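Local structure of glycerate dehydrogenase related protein (Thermoplasma acidophilum, 3GVX) at residues Gly11-Ile16 / Ile267-Ala272; Ala37-Asp42 / Leu271-Val276; Asn104-Met107 / Phe112-Ser115. The protein probably acts as an NAD(P)-dependent dehydrogenase of the D-isomer specific 2-hydroxyacid family, reducing small 2-oxo acids such as glyoxylate or hydroxypyruvate. One frame throughout, in Å; residues are numbered along the deposited sequence.

Interactions 1 and 2 lie side by side, their centres about 10 Å apart, and both use helix 266-279, sharing Leu-271 and Ala-272. In each, an element from the beginning of the chain (helix 11-20, then strand 37-40) meets this helix near the C-terminus, so both chain ends build one flavodoxin-like domain. Phe-273 of interaction 2 joins the two by also packing on Val-13 and Ile-16. Interaction 3 is local, formed by helix 100-108 and the loop after it, and falls in sequence between the paired halves of the other two. Its centre is about 43 Å from interaction 1's and about 49 Å from interaction 2's, at the NAD-binding domain's border with the second subunit.

Interaction 1 of 3, residues Gly11-Ile16 / Ile267-Ala272; sequences GHVREI and IAIQLA
Val-13, which touches Ile-269 through its side chain, gives its backbone N-H to Asp-10 OD1, a carboxylate oxygen that His-12 N also reaches by a weak bond. This carboxylate sits at the start of helix 11-20, which packs beside helix 266-279 in the flavodoxin-like catalytic domain. The axes of the two short segments approach to 10.2 Å and cross at -37°, both running in broadly the same direction. No hydrogen bond spans them; the contact is aliphatic. Val-13 CG1 meets Ile-269 CG1 at 4.0 Å, the two side chains crossing at about a right angle. Ile-269 divides its branches between two partners: with CG1 anti to the backbone N (chi1 -166°), CG2 takes the place between N and the carbonyl carbon and lies 4.1 Å from Ile-16 CD1. Ile-16 is likewise used at two points. Its long branch extends to that methyl, while its short branch, CG2, turns off at a wide angle to meet the aliphatic stem of Gln-270. Helix 266-279 is held from other directions too, since Ile-269 rests on Ile-56, and Leu-271 packs on Tyr-121 of the second subunit. The Gln-270 amide takes no part across the contact: NE2 makes a weak bond to Glu-274 OE2, one turn further on. What Gln-270 offers Ile-16 is methylene, its CG lying 3.8 Å from Ile-16 CG2.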
# COMPACT_ATOMS: atom_id res chain seq x y z
N GLY B 11 -15.38 -12.69 -26.16
CA GLY B 11 -16.51 -12.34 -25.32
C GLY B 11 -16.07 -11.65 -24.06
O GLY B 11 -16.80 -10.81 -23.54
N HIS B 12 -14.88 -11.99 -23.56
CA HIS B 12 -14.37 -11.34 -22.35
C HIS B 12 -14.15 -9.87 -22.67
O HIS B 12 -14.67 -8.97 -22.00
CB HIS B 12 -13.05 -11.97 -21.91
CG HIS B 12 -12.66 -11.62 -20.51
ND1 HIS B 12 -11.51 -12.09 -19.91
CD2 HIS B 12 -13.29 -10.87 -19.57
CE1 HIS B 12 -11.44 -11.64 -18.67
NE2 HIS B 12 -12.51 -10.90 -18.44
N VAL B 13 -13.36 -9.64 -23.70
CA VAL B 13 -13.06 -8.30 -24.16
C VAL B 13 -14.39 -7.61 -24.43
O VAL B 13 -14.64 -6.51 -23.96
CB VAL B 13 -12.18 -8.37 -25.42
CG1 VAL B 13 -11.82 -6.97 -25.90
CG2 VAL B 13 -10.92 -9.23 -25.14
N ARG B 14 -15.27 -8.29 -25.16
CA ARG B 14 -16.56 -7.72 -25.48
C ARG B 14 -17.39 -7.30 -24.27
O ARG B 14 -17.98 -6.23 -24.28
CB ARG B 14 -17.36 -8.67 -26.35
CG ARG B 14 -17.29 -8.35 -27.81
CD ARG B 14 -16.93 -9.56 -28.63
NE ARG B 14 -17.46 -9.41 -29.98
CZ ARG B 14 -16.85 -9.80 -31.09
NH1 ARG B 14 -15.67 -10.38 -31.02
NH2 ARG B 14 -17.43 -9.62 -32.26
N GLU B 15 -17.44 -8.13 -23.23
CA GLU B 15 -18.23 -7.76 -22.06
C GLU B 15 -17.68 -6.49 -21.43
O GLU B 15 -18.43 -5.55 -21.17
CB GLU B 15 -18.25 -8.86 -20.98
CG GLU B 15 -19.30 -8.54 -19.90
CD GLU B 15 -19.26 -9.44 -18.67
OE1 GLU B 15 -20.11 -9.24 -17.77
OE2 GLU B 15 -18.40 -10.35 -18.60
N ILE B 16 -16.38 -6.49 -21.17
CA ILE B 16 -15.69 -5.33 -20.60
C ILE B 16 -16.11 -4.11 -21.39
O ILE B 16 -16.50 -3.08 -20.83
CB ILE B 16 -14.17 -5.48 -20.73
CG1 ILE B 16 -13.70 -6.71 -19.97
CG2 ILE B 16 -13.49 -4.20 -20.28
CD1 ILE B 16 -12.20 -6.90 -19.93
N ILE B 267 -5.66 -6.05 -17.34
CA ILE B 267 -6.22 -4.78 -16.99
C ILE B 267 -5.99 -3.69 -18.06
O ILE B 267 -6.74 -2.71 -18.12
CB ILE B 267 -5.66 -4.43 -15.60
CG1 ILE B 267 -6.83 -4.30 -14.61
CG2 ILE B 267 -4.66 -3.29 -15.66
CD1 ILE B 267 -8.03 -3.52 -15.14
N ALA B 268 -4.98 -3.89 -18.90
CA ALA B 268 -4.64 -2.94 -19.97
C ALA B 268 -5.81 -2.70 -20.91
O ALA B 268 -6.16 -1.56 -21.19
CB ALA B 268 -3.43 -3.45 -20.75
N ILE B 269 -6.45 -3.77 -21.36
CA ILE B 269 -7.57 -3.63 -22.28
C ILE B 269 -8.72 -2.81 -21.71
O ILE B 269 -9.33 -2.02 -22.42
CB ILE B 269 -8.06 -5.03 -22.79
CG1 ILE B 269 -8.99 -4.84 -23.99
CG2 ILE B 269 -8.67 -5.85 -21.66
CD1 ILE B 269 -8.27 -4.26 -25.22
N GLN B 270 -9.00 -2.95 -20.42
CA GLN B 270 -10.07 -2.18 -19.80
C GLN B 270 -9.73 -0.71 -19.73
O GLN B 270 -10.57 0.14 -19.98
CB GLN B 270 -10.37 -2.69 -18.40
CG GLN B 270 -11.62 -2.09 -17.80
CD GLN B 270 -12.00 -2.76 -16.51
OE1 GLN B 270 -11.91 -3.99 -16.38
NE2 GLN B 270 -12.45 -1.98 -15.54
N LEU B 271 -8.49 -0.41 -19.35
CA LEU B 271 -8.03 0.98 -19.27
C LEU B 271 -8.12 1.63 -20.65
O LEU B 271 -8.43 2.81 -20.76
CB LEU B 271 -6.60 1.04 -18.72
CG LEU B 271 -6.42 0.59 -17.26
CD1 LEU B 271 -4.94 0.32 -16.98
CD2 LEU B 271 -7.01 1.64 -16.31
N ALA B 272 -7.85 0.84 -21.69
CA ALA B 272 -7.92 1.34 -23.07
C ALA B 272 -9.34 1.81 -23.38
O ALA B 272 -9.53 2.93 -23.83
CB ALA B 272 -7.47 0.25 -24.06

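Interaction 2 of 3, residues Ala37-Asp42 / Leu271-Val276; sequences AQVIKD and LAFENV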
# COMPACT_ATOMS: atom_id res chain seq x y z
N ALA B 37 -14.61 6.69 -32.89
CA ALA B 37 -13.51 6.15 -32.14
C ALA B 37 -13.12 4.78 -32.66
O ALA B 37 -13.96 3.95 -33.01
CB ALA B 37 -13.85 6.09 -30.67
N GLN B 38 -11.81 4.58 -32.72
CA GLN B 38 -11.27 3.32 -33.19
C GLN B 38 -10.25 2.83 -32.17
O GLN B 38 -9.37 3.57 -31.75
CB GLN B 38 -10.61 3.51 -34.55
CG GLN B 38 -10.21 2.23 -35.22
CD GLN B 38 -9.73 2.47 -36.63
OE1 GLN B 38 -10.46 3.00 -37.46
NE2 GLN B 38 -8.49 2.09 -36.91
N VAL B 39 -10.39 1.58 -31.77
CA VAL B 39 -9.45 0.99 -30.82
C VAL B 39 -8.60 0.06 -31.66
O VAL B 39 -9.11 -0.75 -32.42
CB VAL B 39 -10.18 0.20 -29.72
CG1 VAL B 39 -9.17 -0.28 -28.68
CG2 VAL B 39 -11.28 1.05 -29.09
N ILE B 40 -7.28 0.17 -31.52
CA ILE B 40 -6.39 -0.62 -32.33
C ILE B 40 -5.23 -1.23 -31.58
O ILE B 40 -4.97 -0.92 -30.42
CB ILE B 40 -5.77 0.25 -33.44
CG1 ILE B 40 -4.73 1.18 -32.81
CG2 ILE B 40 -6.84 1.10 -34.13
CD1 ILE B 40 -3.91 2.00 -33.81
N LYS B 41 -4.52 -2.08 -32.29
CA LYS B 41 -3.31 -2.67 -31.77
C LYS B 41 -2.20 -2.10 -32.64
O LYS B 41 -1.41 -1.29 -32.17
CB LYS B 41 -3.35 -4.19 -31.90
CG LYS B 41 -4.36 -4.84 -31.01
CD LYS B 41 -4.17 -6.33 -31.02
CE LYS B 41 -5.16 -7.01 -30.11
NZ LYS B 41 -4.90 -8.47 -30.07
N ASP B 42 -2.19 -2.47 -33.91
CA ASP B 42 -1.16 -2.02 -34.82
C ASP B 42 -1.63 -1.20 -36.00
O ASP B 42 -0.90 -0.37 -36.50
CB ASP B 42 -0.38 -3.22 -35.32
CG ASP B 42 0.21 -4.03 -34.19
OD1 ASP B 42 0.49 -5.23 -34.38
OD2 ASP B 42 0.41 -3.47 -33.10
N LEU B 271 -8.49 -0.41 -19.35
CA LEU B 271 -8.03 0.98 -19.27
C LEU B 271 -8.12 1.63 -20.65
O LEU B 271 -8.43 2.81 -20.76
CB LEU B 271 -6.60 1.04 -18.72
CG LEU B 271 -6.42 0.59 -17.26
CD1 LEU B 271 -4.94 0.32 -16.98
CD2 LEU B 271 -7.01 1.64 -16.31
N ALA B 272 -7.85 0.84 -21.69
CA ALA B 272 -7.92 1.34 -23.07
C ALA B 272 -9.34 1.81 -23.38
O ALA B 272 -9.53 2.93 -23.83
CB ALA B 272 -7.47 0.25 -24.06
N PHE B 273 -10.34 0.98 -23.11
CA PHE B 273 -11.72 1.37 -23.38
C PHE B 273 -12.17 2.53 -22.51
O PHE B 273 -12.92 3.40 -22.95
CB PHE B 273 -12.71 0.21 -23.17
CG PHE B 273 -12.56 -0.91 -24.17
CD1 PHE B 273 -12.46 -0.65 -25.52
CD2 PHE B 273 -12.51 -2.22 -23.75
CE1 PHE B 273 -12.31 -1.68 -26.43
CE2 PHE B 273 -12.36 -3.24 -24.66
CZ PHE B 273 -12.26 -2.96 -26.00
N GLU B 274 -11.70 2.52 -21.28
CA GLU B 274 -12.05 3.58 -20.35
C GLU B 274 -11.55 4.92 -20.84
O GLU B 274 -12.26 5.91 -20.75
CB GLU B 274 -11.51 3.27 -18.95
CG GLU B 274 -12.36 2.23 -18.26
CD GLU B 274 -11.89 1.88 -16.84
OE1 GLU B 274 -10.69 2.02 -16.54
OE2 GLU B 274 -12.73 1.44 -16.03
N ASN B 275 -10.34 4.95 -21.40
CA ASN B 275 -9.84 6.21 -21.90
C ASN B 275 -10.70 6.70 -23.04
O ASN B 275 -10.82 7.90 -23.25
CB ASN B 275 -8.39 6.11 -22.39
CG ASN B 275 -7.78 7.48 -22.59
OD1 ASN B 275 -7.24 7.79 -23.66
ND2 ASN B 275 -7.85 8.32 -21.56
N VAL B 276 -11.29 5.78 -23.79
CA VAL B 276 -12.16 6.14 -24.91
C VAL B 276 -13.40 6.85 -24.40
O VAL B 276 -13.82 7.87 -24.93
CB VAL B 276 -12.58 4.89 -25.71
CG1 VAL B 276 -13.79 5.22 -26.58
CG2 VAL B 276 -11.41 4.38 -26.55
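In the flavodoxin-like catalytic domain, strand 37-40 is the middle strand of a five-stranded parallel sheet, and helix 266-279 packs against one face of it. Here strand and helix run nearly antiparallel, at 164° between the short segments, with their axes 9.9 Å apart at closest. Ala-37 and Val-39 point toward the helix, and the backbone of both is bonded to strand 3-5; Gln-38, pointing away, bonds through its backbone to strand 52-55. Val-39 is the hub. Val-39 CG2 lies at the edge of the Phe-273 ring, near its plane, 3.9 Å from Phe-273 CE1, and Val-39 CG1 reaches that carbon at 4.1 Å. Phe-273 gets there although its CA-CB bond does not aim at the strand: with CG anti to the carbonyl carbon (chi1 -68°), the ring turns in between the sheet and helix 11-20, where Val-13 and Ala-17 touch it. One turn on, Val-276 divides its two methyls between Ala-37 and Val-39. All four touching residues are buried and none uses a polar atom across this contact. Val-276 CG2 meets Val-39 CG2 at 4.2 Å, and its CG1 stands equally far, 4.2 Å, from Ala-37 CB.

Interaction 3 of 3, residues Asn104-Met107 / Phe112-Ser115; sequences NELM and FRQS
Met-107, present as selenomethionine, lays its selenium against the Phe-112 ring, the SE atom 3.7 Å from Phe-112 CD1. This is a Met-aromatic contact of oblique kind: Met-107 SE is 4.9 Å from the centroid of the Phe-112 ring and 65° off the ring normal. Met-107 CE follows, 4.2 Å from Phe-112 CD1. The two side chains lie alongside each other and point the same way. A second contact is purely aliphatic, between Leu-106 CD2 and Arg-113 CD, 3.7 Å apart, so helix 100-108 meets the loop that follows it with two consecutive residues against two consecutive residues. The bent Met-107 chain explains the first contact: CG is anti to the carbonyl carbon (chi1 -70°) and a further turn at chi2 of -72° folds SE across to the loop. The CB of Phe-112 points away from the helix, and its ring is met at CD1 alone among its atoms within 4.2 Å of the selenomethionine. Outside this shell stands the second subunit. There Ile-242 packs on Met-107 and Pro-254 on Phe-112, while Thr-245 OG1 of that subunit bonds Met-107 O; Gln-114 reaches the same subunit by hydrogen bonds from both ends of its amide. The helix-loop unit is thus part of the dimer interface. With no hydrogen bond between the segments, dispersion, helped by the polarisable selenium, probably supplies most of the attraction.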
# COMPACT_ATOMS: atom_id res chain seq x y z
N ASN B 104 9.14 -13.09 9.63
CA ASN B 104 8.61 -14.31 9.07
C ASN B 104 9.59 -15.45 9.28
O ASN B 104 9.19 -16.57 9.61
CB ASN B 104 8.29 -14.14 7.59
CG ASN B 104 7.89 -15.43 6.93
OD1 ASN B 104 8.64 -16.00 6.14
ND2 ASN B 104 6.69 -15.91 7.26
N GLU B 105 10.87 -15.17 9.07
CA GLU B 105 11.89 -16.18 9.29
C GLU B 105 11.83 -16.68 10.72
O GLU B 105 11.87 -17.87 10.97
CB GLU B 105 13.28 -15.63 9.00
CG GLU B 105 14.37 -16.60 9.33
CD GLU B 105 15.74 -16.01 9.04
OE1 GLU B 105 16.20 -15.11 9.79
OE2 GLU B 105 16.35 -16.42 8.04
N LEU B 106 11.74 -15.76 11.67
CA LEU B 106 11.66 -16.12 13.08
C LEU B 106 10.39 -16.90 13.40
O LEU B 106 10.46 -17.97 13.98
CB LEU B 106 11.79 -14.86 13.97
CG LEU B 106 13.15 -14.56 14.62
CD1 LEU B 106 14.28 -15.02 13.73
CD2 LEU B 106 13.21 -13.09 14.98
N MSE B 107 9.23 -16.37 13.03
CA MSE B 107 7.96 -17.06 13.30
C MSE B 107 7.91 -18.50 12.77
O MSE B 107 7.39 -19.39 13.42
CB MSE B 107 6.78 -16.27 12.70
CG MSE B 107 6.48 -14.97 13.39
SE MSE B 107 5.72 -15.21 15.01
CE MSE B 107 4.35 -16.08 14.62
N PHE B 112 8.81 -16.66 18.61
CA PHE B 112 7.90 -15.53 18.69
C PHE B 112 8.64 -14.38 19.29
O PHE B 112 8.96 -14.37 20.47
CB PHE B 112 6.71 -15.84 19.58
CG PHE B 112 5.66 -14.76 19.56
CD1 PHE B 112 4.73 -14.70 18.54
CD2 PHE B 112 5.57 -13.83 20.57
CE1 PHE B 112 3.74 -13.74 18.53
CE2 PHE B 112 4.57 -12.86 20.56
CZ PHE B 112 3.66 -12.82 19.54
N ARG B 113 8.88 -13.36 18.49
CA ARG B 113 9.62 -12.28 19.03
C ARG B 113 9.27 -10.93 18.48
O ARG B 113 9.56 -10.59 17.34
CB ARG B 113 11.07 -12.58 18.81
CG ARG B 113 11.94 -11.56 19.31
CD ARG B 113 13.08 -11.61 18.39
NE ARG B 113 14.27 -11.22 19.11
CZ ARG B 113 14.85 -10.04 18.97
NH1 ARG B 113 14.35 -9.15 18.14
NH2 ARG B 113 15.92 -9.75 19.69
N GLN B 114 8.66 -10.14 19.35
CA GLN B 114 8.20 -8.84 18.96
C GLN B 114 9.26 -7.79 18.86
O GLN B 114 10.23 -7.77 19.61
CB GLN B 114 7.10 -8.37 19.89
CG GLN B 114 5.98 -9.35 19.98
CD GLN B 114 4.77 -8.75 20.61
OE1 GLN B 114 4.87 -8.07 21.64
NE2 GLN B 114 3.62 -8.97 20.01
N SER B 115 9.03 -6.90 17.92
CA SER B 115 9.92 -5.81 17.68
C SER B 115 9.11 -4.74 16.97
O SER B 115 8.15 -5.03 16.27
CB SER B 115 11.09 -6.27 16.81
OG SER B 115 12.03 -5.24 16.69